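Local coordinates for extracellular solute-binding protein, family 7 (Colwellia psychrerythraea, PDB 4PET), which binds pyruvate together with a calcium ion and probably hands it to a TRAP-type membrane transporter, at residues T110-G114 and I307-N311; N152-G156 and Y230-H235; G170-P176 and T206-W212; G214-D218 and A279-L284. All blocks are in the same frame, centred on the assembly; numbering follows the deposited sequence.

How the contacts relate
Contacts 2 and 3, their centres 13 Å apart, share the calcium ion and pyruvate: Gln153 comes from contact 2, and Arg174, Glu211 and Trp212 from contact 3. They also share the six-stranded sheet, in which strands 209-210 and 229-231 both lie. Contact 1 joins contact 2 directly, Phe113 N lying 2.9 Å from Trp234 O, and its Pro112 side chain is about 10 Å from the calcium ion. Contact 4 meets contact 2 where Tyr230 OH lies 2.9 Å from Asp218 OD2. The side chain of Leu217 in contact 4 is about 7 Å from the bound pyruvate, nearest atoms taken. Contacts 1 and 4, with centres 24 Å apart, do not touch.

Contact 1 of 4, residues T110-G114 and I307-N311; sequences TVPFG and IVQAN
Phe113 reaches out from the 110-114 loop and sets its ring against the helical turn 307-311, where Ile307, Val308 and Asn311 receive it. The far end of the ring does most of the touching: Phe113 CZ lies 3.6 Å from Val308 CG2, and the Phe113 side chain crosses those of both Val308 and Ile307 at about a right angle. Ile307 offers its CG2 branch to the ring edge, 4.0 Å from Phe113 CZ. Asn311 takes another part of the same edge. Its CG stands anti to the backbone N (chi1 -173°), which carries the amide back along the ring, the two side chains running past each other in opposite directions. Asn311 ND2 comes within 3.6 Å of Phe113 CD2, near the ring plane, while the amide and ring planes stand 61° apart. The other end of the amide meets Pro112, with Asn311 OD1 3.6 Å from Pro112 CB. This oxygen is buried with no polar partner in the model; across the contact it meets proline carbons. Phe178 and Val182 of helix 177-185 also pack on Asn311, and Phe354 of the second subunit meets the Phe113 ring edge-to-face. Pro112 and Phe113 are the two central residues of a type II beta turn from Val111 to Gly114, closed by Gly114 N to Val111 O at 2.9 Å. Phe113 adopts the left-handed backbone angles of the third turn position (phi 61°). In this family 7 binding protein, the contact is a beta turn docked on helix 301-321, joining that helix to the loop that follows strand 90-93.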
loop_
_atom_site.group_PDB
_atom_site.type_symbol
_atom_site.label_atom_id
_atom_site.label_comp_id
_atom_site.label_asym_id
_atom_site.label_seq_id
_atom_site.Cartn_x
_atom_site.Cartn_y
_atom_site.Cartn_z
ATOM N N THR A 110 13.605 3.300 -6.602
ATOM C CA THR A 110 12.691 4.430 -6.860
ATOM C C THR A 110 13.408 5.333 -7.862
ATOM O O THR A 110 14.587 5.099 -8.165
ATOM C CB THR A 110 12.358 5.208 -5.566
ATOM O OG1 THR A 110 11.313 6.170 -5.811
ATOM C CG2 THR A 110 13.597 5.919 -5.045
ATOM N N VAL A 111 12.704 6.322 -8.413
ATOM C CA VAL A 111 13.343 7.372 -9.215
ATOM C C VAL A 111 12.768 8.755 -8.890
ATOM O O VAL A 111 11.584 8.887 -8.549
ATOM C CB VAL A 111 13.225 7.138 -10.745
ATOM C CG1 VAL A 111 13.687 5.730 -11.101
ATOM C CG2 VAL A 111 11.816 7.326 -11.218
ATOM N N PRO A 112 13.623 9.786 -8.950
ATOM C CA PRO A 112 13.200 11.169 -8.707
ATOM C C PRO A 112 11.999 11.500 -9.578
ATOM O O PRO A 112 11.948 11.133 -10.742
ATOM C CB PRO A 112 14.442 11.986 -9.102
ATOM C CG PRO A 112 15.587 11.052 -8.810
ATOM C CD PRO A 112 15.072 9.689 -9.204
ATOM N N PHE A 113 11.007 12.161 -9.000
ATOM C CA PHE A 113 9.778 12.504 -9.710
ATOM C C PHE A 113 8.978 11.290 -10.219
ATOM O O PHE A 113 8.043 11.430 -11.012
ATOM C CB PHE A 113 10.091 13.515 -10.828
ATOM C CG PHE A 113 10.946 14.646 -10.354
ATOM C CD1 PHE A 113 10.425 15.623 -9.520
ATOM C CD2 PHE A 113 12.270 14.717 -10.684
ATOM C CE1 PHE A 113 11.224 16.647 -9.050
ATOM C CE2 PHE A 113 13.074 15.749 -10.209
ATOM C CZ PHE A 113 12.539 16.711 -9.409
ATOM N N GLY A 114 9.272 10.116 -9.678
ATOM C CA GLY A 114 8.564 8.903 -10.069
ATOM C C GLY A 114 7.327 8.567 -9.260
ATOM O O GLY A 114 6.564 9.455 -8.821
ATOM N N ILE A 307 16.700 21.021 -11.130
ATOM C CA ILE A 307 16.776 19.615 -10.802
ATOM C C ILE A 307 15.853 18.766 -11.697
ATOM O O ILE A 307 16.239 17.663 -12.108
ATOM C CB ILE A 307 16.434 19.371 -9.309
ATOM C CG1 ILE A 307 17.492 20.001 -8.398
ATOM C CG2 ILE A 307 16.376 17.898 -9.003
ATOM C CD1 ILE A 307 17.121 19.885 -6.925
ATOM N N VAL A 308 14.649 19.264 -11.985
ATOM C CA VAL A 308 13.704 18.553 -12.856
ATOM C C VAL A 308 14.325 18.393 -14.249
ATOM O O VAL A 308 14.265 17.316 -14.868
ATOM C CB VAL A 308 12.368 19.319 -12.997
ATOM C CG1 VAL A 308 11.549 18.770 -14.151
ATOM C CG2 VAL A 308 11.561 19.279 -11.702
ATOM N N GLN A 309 14.947 19.472 -14.709
ATOM C CA GLN A 309 15.570 19.506 -16.025
ATOM C C GLN A 309 16.744 18.534 -16.095
ATOM O O GLN A 309 16.914 17.843 -17.087
ATOM C CB GLN A 309 16.027 20.936 -16.339
ATOM C CG GLN A 309 16.757 21.085 -17.665
ATOM C CD GLN A 309 17.092 22.517 -18.022
ATOM O OE1 GLN A 309 16.343 23.176 -18.735
ATOM N NE2 GLN A 309 18.228 23.005 -17.535
ATOM N N ALA A 310 17.569 18.512 -15.050
ATOM C CA ALA A 310 18.779 17.681 -15.038
ATOM C C ALA A 310 18.330 16.238 -15.001
ATOM O O ALA A 310 18.854 15.401 -15.702
ATOM C CB ALA A 310 19.638 17.990 -13.824
ATOM N N ASN A 311 17.322 15.956 -14.190
ATOM C CA ASN A 311 16.735 14.632 -14.201
ATOM C C ASN A 311 16.252 14.206 -15.614
ATOM O O ASN A 311 16.622 13.145 -16.076
ATOM C CB ASN A 311 15.605 14.576 -13.173
ATOM C CG ASN A 311 15.033 13.185 -12.997
ATOM O OD1 ASN A 311 15.682 12.282 -12.450
ATOM N ND2 ASN A 311 13.783 13.012 -13.425
#

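Contact 2 of 4, residues N152-G156 and Y230-H235; sequences NQMGG and YYTGWH. With CA (calcium ion), chain E; PYR (pyruvic acid), chain D.
Gly156 and Tyr231 form an antiparallel hydrogen-bonded pair, Tyr231 N reaching Gly156 O at 2.8 Å in a nearly straight bond lying in the carbonyl plane. In return, Tyr231 O accepts Gly155 N at 2.6 Å and, weakly, Gly156 N. Two residues thus face one, a classic beta bulge where strand 156-158 begins beside strand 229-231 in the six-stranded sheet. Gly155 fits because a CB there would run into Thr232 O. Selenomethionine Met154 folds back at chi2 and chi3 (-73° and -67°), which brings its CE over the middle of the Tyr230 ring, 3.8 Å from the centroid, a CH-pi contact with SE farther off above the same face. Gly156 O lies at the edge of that ring. With an alanine at Tyr230, the Met154 methyl would probably lose its aromatic face and be freer to turn. His235 NE2 donates to Met154 O at 2.8 Å, approaching from above the carbonyl plane. A water donates to Asn152 OD1 and Gln153 O and accepts from Trp234 N, bridging the loops beside Gln153, a ligand of the calcium ion that also binds pyruvate.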
loop_
_atom_site.group_PDB
_atom_site.type_symbol
_atom_site.label_atom_id
_atom_site.label_comp_id
_atom_site.label_asym_id
_atom_site.label_seq_id
_atom_site.Cartn_x
_atom_site.Cartn_y
_atom_site.Cartn_z
ATOM N N ASN A 152 7.164 8.127 0.732
ATOM C CA ASN A 152 7.839 9.271 0.133
ATOM C C ASN A 152 8.885 9.802 1.123
ATOM O O ASN A 152 8.605 9.963 2.322
ATOM C CB ASN A 152 6.790 10.368 -0.141
ATOM C CG ASN A 152 7.020 11.071 -1.456
ATOM O OD1 ASN A 152 8.088 11.622 -1.691
ATOM N ND2 ASN A 152 6.025 11.021 -2.340
ATOM N N GLN A 153 10.100 10.057 0.662
ATOM C CA GLN A 153 11.165 10.408 1.608
ATOM C C GLN A 153 11.394 11.909 1.661
ATOM O O GLN A 153 11.097 12.623 0.702
ATOM C CB GLN A 153 12.469 9.678 1.245
ATOM C CG GLN A 153 12.329 8.168 1.296
ATOM C CD GLN A 153 13.621 7.433 1.189
ATOM O OE1 GLN A 153 14.667 8.030 0.866
ATOM N NE2 GLN A 153 13.592 6.141 1.521
HETATM N N MSE A 154 11.933 12.383 2.788
HETATM C CA MSE A 154 12.246 13.794 2.956
HETATM C C MSE A 154 13.515 14.117 2.164
HETATM O O MSE A 154 14.302 13.212 1.851
HETATM C CB MSE A 154 12.403 14.139 4.460
HETATM C CG MSE A 154 11.113 13.932 5.266
HETATM SE SE MSE A 154 9.836 15.307 4.847
HETATM C CE MSE A 154 10.825 16.780 5.633
ATOM N N GLY A 155 13.688 15.393 1.812
ATOM C CA GLY A 155 14.814 15.865 1.020
ATOM C C GLY A 155 16.151 15.768 1.742
ATOM O O GLY A 155 17.222 15.724 1.101
ATOM N N GLY A 156 16.092 15.763 3.077
ATOM C CA GLY A 156 17.289 15.573 3.873
ATOM C C GLY A 156 17.600 16.672 4.853
ATOM O O GLY A 156 16.831 17.621 5.056
ATOM N N TYR A 230 15.552 20.817 7.523
ATOM C CA TYR A 230 14.979 19.545 7.136
ATOM C C TYR A 230 14.120 19.792 5.894
ATOM O O TYR A 230 13.080 20.447 5.963
ATOM C CB TYR A 230 14.147 19.010 8.291
ATOM C CG TYR A 230 13.821 17.525 8.241
ATOM C CD1 TYR A 230 14.458 16.665 7.357
ATOM C CD2 TYR A 230 12.859 16.996 9.089
ATOM C CE1 TYR A 230 14.176 15.319 7.349
ATOM C CE2 TYR A 230 12.564 15.657 9.094
ATOM C CZ TYR A 230 13.207 14.823 8.214
ATOM O OH TYR A 230 12.889 13.489 8.224
ATOM N N TYR A 231 14.570 19.277 4.760
ATOM C CA TYR A 231 13.991 19.625 3.483
ATOM C C TYR A 231 12.950 18.622 3.071
ATOM O O TYR A 231 13.062 17.419 3.380
ATOM C CB TYR A 231 15.094 19.733 2.402
ATOM C CG TYR A 231 15.703 21.114 2.364
ATOM C CD1 TYR A 231 16.667 21.492 3.296
ATOM C CD2 TYR A 231 15.281 22.061 1.434
ATOM C CE1 TYR A 231 17.201 22.753 3.290
ATOM C CE2 TYR A 231 15.816 23.337 1.427
ATOM C CZ TYR A 231 16.772 23.674 2.364
ATOM O OH TYR A 231 17.327 24.936 2.397
ATOM N N THR A 232 11.928 19.111 2.382
ATOM C CA THR A 232 10.923 18.218 1.802
ATOM C C THR A 232 11.469 17.525 0.522
ATOM O O THR A 232 12.444 17.995 -0.061
ATOM C CB THR A 232 9.639 18.988 1.479
ATOM O OG1 THR A 232 9.928 20.008 0.521
ATOM C CG2 THR A 232 9.031 19.629 2.760
ATOM N N GLY A 233 10.799 16.454 0.088
ATOM C CA GLY A 233 11.284 15.539 -0.948
ATOM C C GLY A 233 10.917 15.796 -2.417
ATOM O O GLY A 233 10.392 16.854 -2.784
ATOM N N TRP A 234 11.215 14.800 -3.260
ATOM C CA TRP A 234 11.246 14.926 -4.727
ATOM C C TRP A 234 12.006 13.749 -5.349
ATOM O O TRP A 234 11.669 13.265 -6.415
ATOM C CB TRP A 234 11.898 16.247 -5.185
ATOM C CG TRP A 234 13.362 16.405 -4.779
ATOM C CD1 TRP A 234 13.838 16.967 -3.631
ATOM C CD2 TRP A 234 14.516 15.958 -5.513
ATOM N NE1 TRP A 234 15.225 16.928 -3.618
ATOM C CE2 TRP A 234 15.661 16.297 -4.753
ATOM C CE3 TRP A 234 14.694 15.308 -6.739
ATOM C CZ2 TRP A 234 16.972 16.024 -5.188
ATOM C CZ3 TRP A 234 16.014 15.049 -7.176
ATOM C CH2 TRP A 234 17.126 15.400 -6.382
ATOM N N HIS A 235 13.006 13.265 -4.625
ATOM C CA HIS A 235 14.048 12.365 -5.143
ATOM C C HIS A 235 13.743 10.889 -4.900
ATOM O O HIS A 235 14.195 10.011 -5.663
ATOM C CB HIS A 235 15.356 12.691 -4.435
ATOM C CG HIS A 235 15.270 12.479 -2.962
ATOM N ND1 HIS A 235 16.048 11.563 -2.300
ATOM C CD2 HIS A 235 14.440 13.014 -2.032
ATOM C CE1 HIS A 235 15.713 11.548 -1.020
ATOM N NE2 HIS A 235 14.745 12.422 -0.834
HETATM CA CA CA E . 16.998 7.788 0.977
HETATM C C PYR D . 18.696 5.039 1.521
HETATM O O PYR D . 18.913 6.305 1.283
HETATM O OXT PYR D . 19.744 4.268 1.558
HETATM C CA PYR D . 17.399 4.563 1.812
HETATM O O3 PYR D . 16.339 5.294 1.575
HETATM C CB PYR D . 17.190 3.227 2.457
HETATM O O HOH W 1 10.897 12.249 -2.045
#

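Contact 3 of 4, residues G170-P176 and T206-W212; sequences GLKMRIP and TIDALEW. With CA (calcium ion), chain E; PYR (pyruvic acid), chain D.
Arg174 buries the most surface here, reaching across Glu211 and Trp212 to pyruvate. Its CG lies anti to the backbone N, and a bend at chi2 (-91°) swings the guanidinium to the ligand. Arg174 NH1 is shared, bonding to Glu211 O at 2.9 Å and to pyruvate O at 2.7 Å from the same Arg174 NH1. Arg174 NH2 meets pyruvate OXT at 2.9 Å in an almost straight line (175°), so the carboxylate is held by two parallel donors. Pro176 CD lies over one face of the Arg174 guanidinium and Trp212 CE3 over the other, the indole turning its edge to the group. Ile193 O holds NE, which further fixes the group's rotation. Glu211 turns both carboxylate oxygens onto the calcium ion, OE1 at 2.5 Å and OE2 at 2.4 Å from the metal, and Trp212 O adds a third bond from this segment. At the far end Lys172 and Asp208 pair: Asp208 OD2 receives Lys172 N on its anti side at 2.9 Å and Lys172 NZ on its syn side at 3.2 Å, the latter a salt bridge. Between these ends the backbones run parallel, Arg174 N bonding to Ala209 O and Glu211 N to Arg174 O. The pyruvate and calcium site thus sits at the C-terminal ends of two neighbouring parallel strands. Strand 172-174 lies between 209-210 and 189-191 in the six-stranded sheet, Met173 bonding by its backbone to Lys189 and Thr191. Helix 198-204 covers the side of Arg174 and Leu210, while Phe158 of strand 156-158 touches Met173 and Ala209.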
loop_
_atom_site.group_PDB
_atom_site.type_symbol
_atom_site.label_atom_id
_atom_site.label_comp_id
_atom_site.label_asym_id
_atom_site.label_seq_id
_atom_site.Cartn_x
_atom_site.Cartn_y
_atom_site.Cartn_z
ATOM N N GLY A 170 29.712 21.887 -5.404
ATOM C CA GLY A 170 30.680 21.445 -4.426
ATOM C C GLY A 170 30.038 20.916 -3.164
ATOM O O GLY A 170 30.736 20.498 -2.244
ATOM N N LEU A 171 28.714 20.917 -3.118
ATOM C CA LEU A 171 28.013 20.384 -1.964
ATOM C C LEU A 171 28.283 18.892 -1.830
ATOM O O LEU A 171 27.881 18.095 -2.716
ATOM C CB LEU A 171 26.503 20.567 -2.113
ATOM C CG LEU A 171 25.714 20.066 -0.908
ATOM C CD1 LEU A 171 26.003 20.921 0.303
ATOM C CD2 LEU A 171 24.241 20.050 -1.193
ATOM N N LYS A 172 28.910 18.512 -0.716
ATOM C CA LYS A 172 29.129 17.100 -0.389
ATOM C C LYS A 172 27.942 16.503 0.301
ATOM O O LYS A 172 27.667 16.851 1.442
ATOM C CB LYS A 172 30.352 16.950 0.509
ATOM C CG LYS A 172 31.662 17.378 -0.205
ATOM C CD LYS A 172 32.875 17.274 0.700
ATOM C CE LYS A 172 32.778 18.178 1.924
ATOM N NZ LYS A 172 32.903 19.592 1.531
HETATM N N MSE A 173 27.240 15.584 -0.369
HETATM C CA MSE A 173 25.994 15.095 0.193
HETATM C C MSE A 173 25.863 13.583 0.091
HETATM O O MSE A 173 26.069 13.010 -0.975
HETATM C CB MSE A 173 24.797 15.752 -0.525
HETATM C CG MSE A 173 23.462 15.256 -0.054
HETATM SE SE MSE A 173 21.928 16.154 -0.876
HETATM C CE MSE A 173 20.591 15.357 0.275
ATOM N N ARG A 174 25.509 12.931 1.197
ATOM C CA ARG A 174 25.121 11.533 1.115
ATOM C C ARG A 174 23.713 11.400 0.545
ATOM O O ARG A 174 22.723 11.823 1.170
ATOM C CB ARG A 174 25.219 10.841 2.469
ATOM C CG ARG A 174 25.025 9.375 2.401
ATOM C CD ARG A 174 23.562 8.977 2.584
ATOM N NE ARG A 174 23.396 7.564 2.310
ATOM C CZ ARG A 174 22.244 6.942 2.107
ATOM N NH1 ARG A 174 21.100 7.593 2.163
ATOM N NH2 ARG A 174 22.242 5.651 1.832
ATOM N N ILE A 175 23.640 10.830 -0.657
ATOM C CA ILE A 175 22.385 10.606 -1.358
ATOM C C ILE A 175 22.636 9.525 -2.427
ATOM O O ILE A 175 23.525 9.677 -3.251
ATOM C CB ILE A 175 21.862 11.908 -1.989
ATOM C CG1 ILE A 175 20.475 11.710 -2.627
ATOM C CG2 ILE A 175 22.921 12.530 -2.961
ATOM C CD1 ILE A 175 19.836 13.009 -3.069
ATOM N N PRO A 176 21.870 8.423 -2.382
ATOM C CA PRO A 176 22.068 7.311 -3.322
ATOM C C PRO A 176 21.274 7.428 -4.625
ATOM O O PRO A 176 20.531 8.410 -4.881
ATOM C CB PRO A 176 21.577 6.113 -2.523
ATOM C CG PRO A 176 20.409 6.702 -1.683
ATOM C CD PRO A 176 20.765 8.144 -1.434
ATOM N N THR A 206 32.728 15.799 6.477
ATOM C CA THR A 206 33.028 14.960 5.333
ATOM C C THR A 206 31.860 15.060 4.352
ATOM O O THR A 206 32.063 14.979 3.137
ATOM C CB THR A 206 33.289 13.517 5.740
ATOM O OG1 THR A 206 34.520 13.474 6.451
ATOM C CG2 THR A 206 33.387 12.594 4.501
ATOM N N ILE A 207 30.647 15.229 4.883
ATOM C CA ILE A 207 29.484 15.634 4.084
ATOM C C ILE A 207 28.892 16.877 4.708
ATOM O O ILE A 207 29.019 17.109 5.928
ATOM C CB ILE A 207 28.380 14.532 3.963
ATOM C CG1 ILE A 207 28.093 13.916 5.338
ATOM C CG2 ILE A 207 28.798 13.452 2.988
ATOM C CD1 ILE A 207 27.052 12.817 5.301
ATOM N N ASP A 208 28.280 17.699 3.862
ATOM C CA ASP A 208 27.656 18.952 4.280
ATOM C C ASP A 208 26.170 18.742 4.467
ATOM O O ASP A 208 25.484 19.560 5.073
ATOM C CB ASP A 208 27.872 20.007 3.210
ATOM C CG ASP A 208 29.353 20.188 2.860
ATOM O OD1 ASP A 208 30.116 20.497 3.793
ATOM O OD2 ASP A 208 29.737 20.016 1.672
ATOM N N ALA A 209 25.669 17.636 3.942
ATOM C CA ALA A 209 24.235 17.353 4.020
ATOM C C ALA A 209 24.052 15.875 3.750
ATOM O O ALA A 209 24.972 15.208 3.239
ATOM C CB ALA A 209 23.514 18.157 2.986
ATOM N N LEU A 210 22.876 15.359 4.060
ATOM C CA LEU A 210 22.579 13.973 3.765
ATOM C C LEU A 210 21.089 13.811 3.713
ATOM O O LEU A 210 20.338 14.644 4.243
ATOM C CB LEU A 210 23.169 13.030 4.828
ATOM C CG LEU A 210 22.682 13.150 6.284
ATOM C CD1 LEU A 210 21.353 12.426 6.522
ATOM C CD2 LEU A 210 23.753 12.586 7.180
ATOM N N GLU A 211 20.660 12.728 3.095
ATOM C CA GLU A 211 19.290 12.296 3.265
ATOM C C GLU A 211 19.346 10.851 3.710
ATOM O O GLU A 211 20.324 10.124 3.434
ATOM C CB GLU A 211 18.469 12.542 1.992
ATOM C CG GLU A 211 18.801 11.694 0.792
ATOM C CD GLU A 211 18.180 10.303 0.909
ATOM O OE1 GLU A 211 18.912 9.308 0.800
ATOM O OE2 GLU A 211 16.955 10.205 1.148
ATOM N N TRP A 212 18.335 10.431 4.453
ATOM C CA TRP A 212 18.231 9.032 4.818
ATOM C C TRP A 212 16.838 8.525 4.424
ATOM O O TRP A 212 16.696 8.014 3.312
ATOM C CB TRP A 212 18.602 8.788 6.282
ATOM C CG TRP A 212 18.365 7.402 6.717
ATOM C CD1 TRP A 212 17.490 6.985 7.681
ATOM C CD2 TRP A 212 18.958 6.226 6.180
ATOM N NE1 TRP A 212 17.504 5.623 7.775
ATOM C CE2 TRP A 212 18.399 5.125 6.860
ATOM C CE3 TRP A 212 19.921 5.989 5.187
ATOM C CZ2 TRP A 212 18.779 3.815 6.604
ATOM C CZ3 TRP A 212 20.288 4.690 4.923
ATOM C CH2 TRP A 212 19.714 3.611 5.621
HETATM CA CA CA E . 16.998 7.788 0.977
HETATM C C PYR D . 18.696 5.039 1.521
HETATM O O PYR D . 18.913 6.305 1.283
HETATM O OXT PYR D . 19.744 4.268 1.558
HETATM C CA PYR D . 17.399 4.563 1.812
HETATM O O3 PYR D . 16.339 5.294 1.575
HETATM C CB PYR D . 17.190 3.227 2.457
HETATM O O HOH W 2 33.090 20.450 4.465
#

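Contact 4 of 4, residues G214-D218 and A279-L284; sequences GPSLD and ASGVNL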
loop_
_atom_site.group_PDB
_atom_site.type_symbol
_atom_site.label_atom_id
_atom_site.label_comp_id
_atom_site.label_asym_id
_atom_site.label_seq_id
_atom_site.Cartn_x
_atom_site.Cartn_y
_atom_site.Cartn_z
ATOM N N GLY A 214 13.303 9.756 6.451
ATOM C CA GLY A 214 12.204 10.595 6.874
ATOM C C GLY A 214 11.981 10.445 8.361
ATOM O O GLY A 214 12.810 9.880 9.080
ATOM N N PRO A 215 10.842 10.954 8.836
ATOM C CA PRO A 215 10.540 10.967 10.270
ATOM C C PRO A 215 10.494 9.577 10.876
ATOM O O PRO A 215 10.693 9.422 12.087
ATOM C CB PRO A 215 9.153 11.615 10.331
ATOM C CG PRO A 215 9.010 12.371 9.114
ATOM C CD PRO A 215 9.848 11.693 8.048
ATOM N N SER A 216 10.221 8.556 10.071
ATOM C CA SER A 216 10.129 7.211 10.636
ATOM C C SER A 216 11.429 6.786 11.309
ATOM O O SER A 216 11.412 6.006 12.265
ATOM C CB SER A 216 9.731 6.172 9.578
ATOM O OG SER A 216 10.589 6.221 8.444
ATOM N N LEU A 217 12.552 7.284 10.790
ATOM C CA LEU A 217 13.878 6.789 11.166
ATOM C C LEU A 217 14.921 7.881 11.412
ATOM O O LEU A 217 15.913 7.617 12.077
ATOM C CB LEU A 217 14.425 5.838 10.093
ATOM C CG LEU A 217 13.689 4.512 9.927
ATOM C CD1 LEU A 217 14.132 3.790 8.586
ATOM C CD2 LEU A 217 13.953 3.630 11.144
ATOM N N ASP A 218 14.716 9.088 10.883
ATOM C CA ASP A 218 15.778 10.087 10.894
ATOM C C ASP A 218 16.059 10.636 12.300
ATOM O O ASP A 218 17.188 11.003 12.598
ATOM C CB ASP A 218 15.432 11.266 9.998
ATOM C CG ASP A 218 15.517 10.948 8.520
ATOM O OD1 ASP A 218 15.768 9.779 8.153
ATOM O OD2 ASP A 218 15.314 11.893 7.724
ATOM N N ALA A 279 5.116 4.617 11.735
ATOM C CA ALA A 279 6.206 5.225 12.483
ATOM C C ALA A 279 6.376 6.681 12.113
ATOM O O ALA A 279 6.727 7.516 12.956
ATOM C CB ALA A 279 7.489 4.469 12.218
ATOM N N SER A 280 6.146 6.987 10.844
ATOM C CA SER A 280 6.255 8.349 10.366
ATOM C C SER A 280 5.208 9.222 11.033
ATOM O O SER A 280 5.465 10.381 11.351
ATOM C CB SER A 280 6.091 8.389 8.855
ATOM O OG SER A 280 7.113 7.607 8.217
ATOM N N GLY A 281 4.006 8.695 11.225
ATOM C CA GLY A 281 2.991 9.477 11.927
ATOM C C GLY A 281 3.309 9.706 13.384
ATOM O O GLY A 281 3.085 10.805 13.896
ATOM N N VAL A 282 3.805 8.666 14.057
ATOM C CA VAL A 282 4.126 8.752 15.465
ATOM C C VAL A 282 5.265 9.757 15.643
ATOM O O VAL A 282 5.241 10.611 16.544
ATOM C CB VAL A 282 4.571 7.396 16.039
ATOM C CG1 VAL A 282 5.055 7.572 17.467
ATOM C CG2 VAL A 282 3.424 6.363 15.989
ATOM N N ASN A 283 6.239 9.680 14.753
ATOM C CA ASN A 283 7.428 10.497 14.896
ATOM C C ASN A 283 7.220 11.906 14.415
ATOM O O ASN A 283 7.787 12.836 15.000
ATOM C CB ASN A 283 8.618 9.839 14.229
ATOM C CG ASN A 283 9.062 8.622 14.976
ATOM O OD1 ASN A 283 8.638 8.396 16.118
ATOM N ND2 ASN A 283 9.905 7.811 14.347
ATOM N N LEU A 284 6.370 12.082 13.394
ATOM C CA LEU A 284 6.037 13.438 12.969
ATOM C C LEU A 284 5.293 14.183 14.088
ATOM O O LEU A 284 5.499 15.383 14.287
ATOM C CB LEU A 284 5.209 13.430 11.676
ATOM C CG LEU A 284 4.778 14.809 11.154
ATOM C CD1 LEU A 284 5.997 15.698 10.722
ATOM C CD2 LEU A 284 3.823 14.602 9.994
HETATM O O HOH W 3 9.637 8.415 7.006
#
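The Asn283 amide meets the 214-218 loop at its edge: ND2 donates to Pro215 O at 2.9 Å, the acceptor lying close to the amide plane and the donor tilted 20° from the carbonyl plane. CG of Asn283 stands anti to its own carbonyl carbon (chi1 -70°), which directs the amide to the loop carbonyls. Asn283 CB itself lies 3.0 Å from Pro215 O. Asn283 ND2 also lies 3.1 Å from Ser216 O. Within the loop, the Asp218 carboxylate receives Gly214 N on OD1 from above its plane, while Gly214 O accepts the amides of Leu217 and Asp218; Val213 N and Trp157 NE1 hold the carboxylate as well. Beside Asn283, Ser216 CB fits between two helix residues, 3.9 Å from Ala279 CB and 3.3 Å from Ser280 OG. Pro215 CB looks onto Ser280 O at 4.0 Å. A water links the two segments as well: it accepts from Ser216 N at 3.1 Å and donates to Ser280 OG at 2.9 Å, while that hydroxyl is also bonded to Ser276 O. Trp342 of the second subunit packs on both Pro215 and Ser280, so this junction of loop and long helix 255-290 adjoins the dimer interface. A leucine in place of Asn283 would probably leave Pro215 O without its side-chain donor and crowd a hydrophobic branch against the loop carbonyls. The chemistry is that of a polar, largely uncharged joint: a buried backbone carbonyl is met by an amide N-H, and a backbone N-H by water.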